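PDB 1ZJ8: sulfite reductase [ferredoxin] from Mycobacterium tuberculosis, which catalyses the six-electron reduction of sulfite to sulfide with ferredoxin as electron donor, using a siroheme and a [4Fe-4S] cluster. Local coordinates for residues R50-F62 with I149-L161. Sequence-based numbering, arbitrary orientation.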
ATOM      1  N   ARG A  50     -15.353  17.153  -9.522  1.00 68.99           N
ATOM      2  CA  ARG A  50     -14.454  18.241  -9.128  1.00 69.26           C
ATOM      3  C   ARG A  50     -15.120  19.622  -9.222  1.00 69.51           C
ATOM      4  O   ARG A  50     -14.918  20.464  -8.332  1.00 69.46           O
ATOM      5  CB  ARG A  50     -13.164  18.216  -9.951  1.00 69.24           C
ATOM      6  CG  ARG A  50     -11.922  18.720  -9.195  1.00 69.25           C
ATOM      7  CD  ARG A  50     -10.793  19.063 -10.174  1.00 69.29           C
ATOM      8  NE  ARG A  50      -9.443  18.846  -9.639  1.00 69.15           N
ATOM      9  CZ  ARG A  50      -8.616  19.798  -9.207  1.00 69.35           C
ATOM     10  NH1 ARG A  50      -8.984  21.077  -9.159  1.00 69.87           N
ATOM     11  NH2 ARG A  50      -7.405  19.460  -8.778  1.00 69.19           N
ATOM     12  N   GLU A  51     -15.920  19.839 -10.275  1.00 69.83           N
ATOM     13  CA  GLU A  51     -16.659  21.113 -10.455  1.00 69.84           C
ATOM     14  C   GLU A  51     -17.748  21.255  -9.383  1.00 69.50           C
ATOM     15  O   GLU A  51     -17.850  22.294  -8.724  1.00 69.17           O
ATOM     16  CB  GLU A  51     -17.284  21.233 -11.862  1.00 70.32           C
ATOM     17  CG  GLU A  51     -16.295  21.170 -13.056  1.00 71.53           C
ATOM     18  CD  GLU A  51     -15.295  22.337 -13.118  1.00 73.10           C
ATOM     19  OE1 GLU A  51     -14.322  22.338 -12.329  1.00 73.48           O
ATOM     20  OE2 GLU A  51     -15.464  23.236 -13.982  1.00 73.56           O
ATOM     21  N   ARG A  52     -18.538  20.196  -9.208  1.00 69.14           N
ATOM     22  CA  ARG A  52     -19.546  20.140  -8.139  1.00 69.02           C
ATOM     23  C   ARG A  52     -18.973  20.353  -6.733  1.00 68.95           C
ATOM     24  O   ARG A  52     -19.697  20.817  -5.843  1.00 69.04           O
ATOM     25  CB  ARG A  52     -20.323  18.817  -8.169  1.00 68.94           C
ATOM     26  CG  ARG A  52     -21.495  18.821  -9.118  1.00 68.62           C
ATOM     27  CD  ARG A  52     -22.165  17.474  -9.126  1.00 68.65           C
ATOM     28  NE  ARG A  52     -21.339  16.453  -9.774  1.00 68.46           N
ATOM     29  CZ  ARG A  52     -21.688  15.173  -9.904  1.00 68.68           C
ATOM     30  NH1 ARG A  52     -22.851  14.747  -9.432  1.00 68.67           N
ATOM     31  NH2 ARG A  52     -20.879  14.309 -10.513  1.00 69.01           N
ATOM     32  N   ILE A  53     -17.700  20.002  -6.524  1.00 68.79           N
ATOM     33  CA  ILE A  53     -17.032  20.266  -5.239  1.00 68.72           C
ATOM     34  C   ILE A  53     -16.781  21.765  -5.132  1.00 68.66           C
ATOM     35  O   ILE A  53     -17.145  22.391  -4.137  1.00 68.53           O
ATOM     36  CB  ILE A  53     -15.657  19.542  -5.099  1.00 68.62           C
ATOM     37  CG1 ILE A  53     -15.780  18.018  -5.267  1.00 68.85           C
ATOM     38  CG2 ILE A  53     -15.007  19.867  -3.765  1.00 68.51           C
ATOM     39  CD1 ILE A  53     -16.377  17.278  -4.094  1.00 68.73           C
ATOM     40  N   GLU A  54     -16.164  22.334  -6.165  1.00 68.73           N
ATOM     41  CA  GLU A  54     -15.765  23.744  -6.133  1.00 68.89           C
ATOM     42  C   GLU A  54     -16.950  24.695  -6.260  1.00 68.97           C
ATOM     43  O   GLU A  54     -16.901  25.800  -5.713  1.00 69.08           O
ATOM     44  CB  GLU A  54     -14.771  24.078  -7.238  1.00 69.06           C
ATOM     45  CG  GLU A  54     -13.462  23.320  -7.176  1.00 69.04           C
ATOM     46  CD  GLU A  54     -12.878  23.107  -8.556  1.00 68.80           C
ATOM     47  OE1 GLU A  54     -13.656  23.169  -9.531  1.00 68.32           O
ATOM     48  OE2 GLU A  54     -11.654  22.874  -8.666  1.00 68.23           O
ATOM     49  N   ASN A  55     -17.988  24.278  -6.994  1.00 68.92           N
ATOM     50  CA  ASN A  55     -19.204  25.094  -7.176  1.00 68.92           C
ATOM     51  C   ASN A  55     -20.173  24.951  -6.006  1.00 68.88           C
ATOM     52  O   ASN A  55     -20.448  25.916  -5.294  1.00 68.83           O
ATOM     53  CB  ASN A  55     -19.946  24.706  -8.465  1.00 68.88           C
ATOM     54  CG  ASN A  55     -19.194  25.095  -9.733  1.00 68.69           C
ATOM     55  OD1 ASN A  55     -18.225  25.879  -9.707  1.00 68.26           O
ATOM     56  ND2 ASN A  55     -19.650  24.550 -10.865  1.00 67.87           N
ATOM     57  N   ILE A  56     -20.672  23.731  -5.816  1.00 68.94           N
ATOM     58  CA  ILE A  56     -21.711  23.433  -4.820  1.00 69.03           C
ATOM     59  C   ILE A  56     -21.136  23.119  -3.427  1.00 69.02           C
ATOM     60  O   ILE A  56     -21.129  23.980  -2.527  1.00 69.13           O
ATOM     61  CB  ILE A  56     -22.620  22.210  -5.271  1.00 69.29           C
ATOM     62  CG1 ILE A  56     -23.174  22.404  -6.700  1.00 69.62           C
ATOM     63  CG2 ILE A  56     -23.740  21.953  -4.256  1.00 68.94           C
ATOM     64  CD1 ILE A  56     -23.879  23.739  -6.940  1.00 69.80           C
ATOM     65  N   TYR A  57     -20.614  21.899  -3.290  1.00 68.74           N
ATOM     66  CA  TYR A  57     -20.411  21.263  -1.990  1.00 68.71           C
ATOM     67  C   TYR A  57     -19.468  22.015  -1.043  1.00 68.64           C
ATOM     68  O   TYR A  57     -19.740  22.095   0.156  1.00 68.64           O
ATOM     69  CB  TYR A  57     -19.921  19.817  -2.177  1.00 68.68           C
ATOM     70  CG  TYR A  57     -20.838  18.915  -3.009  1.00 68.80           C
ATOM     71  CD1 TYR A  57     -22.224  18.906  -2.815  1.00 69.15           C
ATOM     72  CD2 TYR A  57     -20.311  18.044  -3.973  1.00 68.75           C
ATOM     73  CE1 TYR A  57     -23.067  18.071  -3.580  1.00 68.66           C
ATOM     74  CE2 TYR A  57     -21.141  17.201  -4.737  1.00 68.78           C
ATOM     75  CZ  TYR A  57     -22.518  17.216  -4.528  1.00 68.93           C
ATOM     76  OH  TYR A  57     -23.343  16.387  -5.264  1.00 68.29           O
ATOM     77  N   ALA A  58     -18.384  22.580  -1.568  1.00 68.65           N
ATOM     78  CA  ALA A  58     -17.419  23.300  -0.735  1.00 68.88           C
ATOM     79  C   ALA A  58     -18.015  24.531  -0.051  1.00 69.16           C
ATOM     80  O   ALA A  58     -17.362  25.141   0.801  1.00 69.19           O
ATOM     81  CB  ALA A  58     -16.202  23.706  -1.567  1.00 68.73           C
ATOM     82  N   LYS A  59     -19.239  24.911  -0.436  1.00 69.51           N
ATOM     83  CA  LYS A  59     -19.928  26.057   0.174  1.00 69.48           C
ATOM     84  C   LYS A  59     -21.045  25.634   1.120  1.00 69.30           C
ATOM     85  O   LYS A  59     -21.115  26.118   2.244  1.00 69.20           O
ATOM     86  CB  LYS A  59     -20.473  27.001  -0.894  1.00 69.65           C
ATOM     87  CG  LYS A  59     -19.452  28.022  -1.381  1.00 70.04           C
ATOM     88  CD  LYS A  59     -18.395  27.389  -2.286  1.00 70.63           C
ATOM     89  CE  LYS A  59     -17.914  28.368  -3.350  1.00 70.24           C
ATOM     90  NZ  LYS A  59     -18.968  28.624  -4.380  1.00 69.47           N
ATOM     91  N   GLN A  60     -21.922  24.746   0.663  1.00 69.16           N
ATOM     92  CA  GLN A  60     -23.021  24.256   1.518  1.00 69.24           C
ATOM     93  C   GLN A  60     -22.589  23.302   2.646  1.00 69.32           C
ATOM     94  O   GLN A  60     -23.284  23.192   3.665  1.00 69.45           O
ATOM     95  CB  GLN A  60     -24.101  23.534   0.703  1.00 69.22           C
ATOM     96  CG  GLN A  60     -25.286  24.384   0.280  1.00 68.45           C
ATOM     97  CD  GLN A  60     -25.061  25.024  -1.055  1.00 67.04           C
ATOM     98  OE1 GLN A  60     -25.512  24.514  -2.079  1.00 65.90           O
ATOM     99  NE2 GLN A  60     -24.330  26.134  -1.061  1.00 65.97           N
ATOM    100  N   GLY A  61     -21.484  22.582   2.447  1.00 69.22           N
ATOM    101  CA  GLY A  61     -20.992  21.628   3.445  1.00 68.91           C
ATOM    102  C   GLY A  61     -21.451  20.202   3.196  1.00 68.76           C
ATOM    103  O   GLY A  61     -21.980  19.881   2.127  1.00 68.86           O
ATOM    104  N   PHE A  62     -21.253  19.348   4.200  1.00 68.47           N
ATOM    105  CA  PHE A  62     -21.435  17.891   4.064  1.00 68.44           C
ATOM    106  C   PHE A  62     -22.857  17.505   3.633  1.00 68.53           C
ATOM    107  O   PHE A  62     -23.043  16.533   2.891  1.00 68.69           O
ATOM    108  CB  PHE A  62     -21.086  17.196   5.397  1.00 68.25           C
ATOM    109  CG  PHE A  62     -21.048  15.676   5.332  1.00 68.23           C
ATOM    110  CD1 PHE A  62     -22.215  14.919   5.447  1.00 68.07           C
ATOM    111  CD2 PHE A  62     -19.837  15.000   5.208  1.00 67.99           C
ATOM    112  CE1 PHE A  62     -22.172  13.505   5.409  1.00 68.11           C
ATOM    113  CE2 PHE A  62     -19.790  13.591   5.171  1.00 67.73           C
ATOM    114  CZ  PHE A  62     -20.956  12.848   5.275  1.00 67.58           C
ATOM    115  N   ILE A 149     -10.756  15.985   7.607  1.00 41.72           N
ATOM    116  CA  ILE A 149     -10.858  17.007   6.577  1.00 42.43           C
ATOM    117  C   ILE A 149     -12.326  17.335   6.292  1.00 43.28           C
ATOM    118  O   ILE A 149     -13.185  16.444   6.270  1.00 43.26           O
ATOM    119  CB  ILE A 149     -10.026  16.637   5.319  1.00 42.54           C
ATOM    120  CG1 ILE A 149      -8.685  17.370   5.400  1.00 42.30           C
ATOM    121  CG2 ILE A 149     -10.739  17.006   4.011  1.00 42.37           C
ATOM    122  CD1 ILE A 149      -7.731  17.001   4.349  1.00 42.32           C
ATOM    123  N   GLU A 150     -12.595  18.631   6.111  1.00 44.17           N
ATOM    124  CA  GLU A 150     -13.941  19.129   5.850  1.00 44.83           C
ATOM    125  C   GLU A 150     -13.984  19.659   4.407  1.00 45.57           C
ATOM    126  O   GLU A 150     -13.094  20.450   3.995  1.00 45.59           O
ATOM    127  CB  GLU A 150     -14.337  20.238   6.839  1.00 44.79           C
ATOM    128  CG  GLU A 150     -13.761  20.144   8.248  1.00 45.00           C
ATOM    129  CD  GLU A 150     -14.451  21.113   9.234  1.00 45.89           C
ATOM    130  OE1 GLU A 150     -15.687  21.003   9.424  1.00 45.84           O
ATOM    131  OE2 GLU A 150     -13.766  21.984   9.836  1.00 47.36           O
ATOM    132  N   VAL A 151     -15.015  19.236   3.659  1.00 46.19           N
ATOM    133  CA  VAL A 151     -15.200  19.639   2.253  1.00 46.62           C
ATOM    134  C   VAL A 151     -14.921  21.149   2.035  1.00 47.10           C
ATOM    135  O   VAL A 151     -14.223  21.538   1.083  1.00 47.37           O
ATOM    136  CB  VAL A 151     -16.636  19.230   1.701  1.00 46.85           C
ATOM    137  CG1 VAL A 151     -17.753  20.065   2.318  1.00 46.93           C
ATOM    138  CG2 VAL A 151     -16.700  19.339   0.161  1.00 46.90           C
ATOM    139  N   GLU A 152     -15.417  21.980   2.948  1.00 47.44           N
ATOM    140  CA  GLU A 152     -15.150  23.414   2.918  1.00 47.81           C
ATOM    141  C   GLU A 152     -13.751  23.700   2.381  1.00 48.04           C
ATOM    142  O   GLU A 152     -13.588  24.616   1.592  1.00 47.88           O
ATOM    143  CB  GLU A 152     -15.290  24.049   4.315  1.00 48.19           C
ATOM    144  CG  GLU A 152     -16.705  24.032   4.918  1.00 49.26           C
ATOM    145  CD  GLU A 152     -17.097  22.666   5.513  1.00 50.98           C
ATOM    146  OE1 GLU A 152     -16.543  22.282   6.563  1.00 51.13           O
ATOM    147  OE2 GLU A 152     -17.975  21.979   4.936  1.00 51.59           O
ATOM    148  N   ASN A 153     -12.752  22.904   2.789  1.00 48.35           N
ATOM    149  CA  ASN A 153     -11.326  23.218   2.521  1.00 48.33           C
ATOM    150  C   ASN A 153     -10.689  22.602   1.261  1.00 48.47           C
ATOM    151  O   ASN A 153      -9.557  22.979   0.886  1.00 48.01           O
ATOM    152  CB  ASN A 153     -10.483  22.803   3.721  1.00 48.28           C
ATOM    153  CG  ASN A 153     -10.974  23.408   5.002  1.00 47.29           C
ATOM    154  OD1 ASN A 153     -10.666  24.553   5.314  1.00 44.86           O
ATOM    155  ND2 ASN A 153     -11.739  22.631   5.765  1.00 46.94           N
ATOM    156  N   VAL A 154     -11.413  21.694   0.601  1.00 48.60           N
ATOM    157  CA  VAL A 154     -10.815  20.848  -0.450  1.00 48.87           C
ATOM    158  C   VAL A 154     -10.283  21.579  -1.687  1.00 49.21           C
ATOM    159  O   VAL A 154      -9.280  21.161  -2.265  1.00 49.32           O
ATOM    160  CB  VAL A 154     -11.767  19.741  -0.892  1.00 48.60           C
ATOM    161  CG1 VAL A 154     -11.187  18.962  -2.070  1.00 49.06           C
ATOM    162  CG2 VAL A 154     -12.033  18.792   0.260  1.00 48.35           C
ATOM    163  N   PRO A 155     -10.948  22.661  -2.109  1.00 49.93           N
ATOM    164  CA  PRO A 155     -10.384  23.418  -3.239  1.00 50.06           C
ATOM    165  C   PRO A 155      -9.081  24.116  -2.871  1.00 50.16           C
ATOM    166  O   PRO A 155      -8.138  24.125  -3.669  1.00 49.93           O
ATOM    167  CB  PRO A 155     -11.470  24.468  -3.552  1.00 50.31           C
ATOM    168  CG  PRO A 155     -12.685  24.090  -2.735  1.00 50.17           C
ATOM    169  CD  PRO A 155     -12.203  23.256  -1.598  1.00 50.23           C
ATOM    170  N   GLU A 156      -9.050  24.700  -1.671  1.00 50.57           N
ATOM    171  CA  GLU A 156      -7.856  25.399  -1.154  1.00 50.81           C
ATOM    172  C   GLU A 156      -6.657  24.444  -1.147  1.00 51.03           C
ATOM    173  O   GLU A 156      -5.558  24.798  -1.584  1.00 51.14           O
ATOM    174  CB  GLU A 156      -8.097  25.933   0.274  1.00 51.00           C
ATOM    175  CG  GLU A 156      -7.580  27.357   0.546  1.00 51.22           C
ATOM    176  CD  GLU A 156      -6.068  27.454   0.751  1.00 52.50           C
ATOM    177  OE1 GLU A 156      -5.320  26.919  -0.094  1.00 53.17           O
ATOM    178  OE2 GLU A 156      -5.626  28.103   1.734  1.00 51.98           O
ATOM    179  N   ILE A 157      -6.883  23.229  -0.655  1.00 50.97           N
ATOM    180  CA  ILE A 157      -5.836  22.227  -0.612  1.00 50.94           C
ATOM    181  C   ILE A 157      -5.335  21.936  -2.029  1.00 51.08           C
ATOM    182  O   ILE A 157      -4.127  22.055  -2.296  1.00 50.90           O
ATOM    183  CB  ILE A 157      -6.324  20.938   0.099  1.00 51.05           C
ATOM    184  CG1 ILE A 157      -6.551  21.238   1.594  1.00 50.97           C
ATOM    185  CG2 ILE A 157      -5.322  19.802  -0.098  1.00 50.70           C
ATOM    186  CD1 ILE A 157      -7.331  20.192   2.344  1.00 50.46           C
ATOM    187  N   TRP A 158      -6.267  21.599  -2.932  1.00 51.13           N
ATOM    188  CA  TRP A 158      -5.934  21.251  -4.329  1.00 51.19           C
ATOM    189  C   TRP A 158      -5.044  22.294  -4.985  1.00 51.45           C
ATOM    190  O   TRP A 158      -4.184  21.991  -5.812  1.00 51.34           O
ATOM    191  CB  TRP A 158      -7.204  21.086  -5.164  1.00 51.05           C
ATOM    192  CG  TRP A 158      -7.861  19.726  -5.037  1.00 51.26           C
ATOM    193  CD1 TRP A 158      -7.264  18.538  -4.668  1.00 51.12           C
ATOM    194  CD2 TRP A 158      -9.222  19.407  -5.339  1.00 51.09           C
ATOM    195  NE1 TRP A 158      -8.179  17.515  -4.702  1.00 51.12           N
ATOM    196  CE2 TRP A 158      -9.389  18.017  -5.110  1.00 51.64           C
ATOM    197  CE3 TRP A 158     -10.318  20.156  -5.780  1.00 50.78           C
ATOM    198  CZ2 TRP A 158     -10.615  17.369  -5.304  1.00 51.22           C
ATOM    199  CZ3 TRP A 158     -11.526  19.516  -5.969  1.00 50.97           C
ATOM    200  CH2 TRP A 158     -11.668  18.137  -5.731  1.00 51.12           C
ATOM    201  N   ARG A 159      -5.262  23.529  -4.582  1.00 51.94           N
ATOM    202  CA  ARG A 159      -4.551  24.650  -5.122  1.00 52.44           C
ATOM    203  C   ARG A 159      -3.093  24.704  -4.605  1.00 52.38           C
ATOM    204  O   ARG A 159      -2.162  24.929  -5.393  1.00 52.30           O
ATOM    205  CB  ARG A 159      -5.355  25.905  -4.777  1.00 52.81           C
ATOM    206  CG  ARG A 159      -5.363  26.985  -5.849  1.00 54.66           C
ATOM    207  CD  ARG A 159      -4.686  28.252  -5.359  1.00 57.54           C
ATOM    208  NE  ARG A 159      -5.184  28.649  -4.031  1.00 59.08           N
ATOM    209  CZ  ARG A 159      -4.436  28.795  -2.926  1.00 59.46           C
ATOM    210  NH1 ARG A 159      -3.105  28.607  -2.949  1.00 58.89           N
ATOM    211  NH2 ARG A 159      -5.028  29.158  -1.780  1.00 59.36           N
ATOM    212  N   ARG A 160      -2.892  24.479  -3.301  1.00 52.30           N
ATOM    213  CA  ARG A 160      -1.527  24.402  -2.725  1.00 52.22           C
ATOM    214  C   ARG A 160      -0.774  23.142  -3.174  1.00 52.10           C
ATOM    215  O   ARG A 160       0.437  23.177  -3.395  1.00 52.09           O
ATOM    216  CB  ARG A 160      -1.553  24.412  -1.194  1.00 52.14           C
ATOM    217  CG  ARG A 160      -2.280  25.579  -0.578  1.00 52.37           C
ATOM    218  CD  ARG A 160      -1.694  25.970   0.770  1.00 52.74           C
ATOM    219  NE  ARG A 160      -2.744  26.359   1.713  1.00 53.91           N
ATOM    220  CZ  ARG A 160      -2.538  26.890   2.923  1.00 54.17           C
ATOM    221  NH1 ARG A 160      -1.310  27.120   3.377  1.00 54.39           N
ATOM    222  NH2 ARG A 160      -3.574  27.191   3.695  1.00 53.54           N
ATOM    223  N   LEU A 161      -1.497  22.027  -3.270  1.00 51.92           N
ATOM    224  CA  LEU A 161      -0.932  20.768  -3.745  1.00 51.78           C
ATOM    225  C   LEU A 161      -0.463  20.874  -5.181  1.00 51.81           C
ATOM    226  O   LEU A 161       0.639  20.427  -5.515  1.00 51.92           O
ATOM    227  CB  LEU A 161      -1.982  19.674  -3.704  1.00 51.57           C
ATOM    228  CG  LEU A 161      -2.364  19.169  -2.333  1.00 52.00           C
ATOM    229  CD1 LEU A 161      -3.482  18.159  -2.521  1.00 52.44           C
ATOM    230  CD2 LEU A 161      -1.169  18.551  -1.608  1.00 51.95           C
TER
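Helix 50-60 packs against helix 154-161 and the 3-10 turn that precedes it, the two helix axes running 138° apart in direction and 10.3 Å at closest approach. The backbones come nearest at the turn, where the CA atoms of Ala-58 and Glu-152 lie 4.3 Å apart and Glu-152 CA directs an almost straight CH...O contact at Ala-58 O. Beside it, Ala-58 CB sits 3.7 Å from Pro-155 CG. Val-151 rests CG1 against both Tyr-57 O and Gly-61 CA; with chi1 at 70° CG1 lies between the backbone N and the carbonyl carbon, which leaves CG2 trans to N and against Tyr-57 CB. At the other end the guanidinium of Arg-50 lies flat over the indole of Trp-158, planes 19° apart, with CZ 4.2 Å from the centroid of the six-membered ring, a cation-pi stack. Val-154 CG1 covers the opposite ring face, and Ile-53 CG2 approaches Trp-158 CZ3 at 4.1 Å. Within its own helix, Arg-50 NH1 forms a salt bridge with Glu-54 OE2 at 3.3 Å, while Trp-158 NE1 is hydrogen-bonded to Thr-168 OG1. The contact thus joins an N-terminal helix to the first ferredoxin-like half domain by apolar packing and one cation-pi stack, in which Glu-54 probably offsets the arginine's charge and helps hold its guanidinium over the indole.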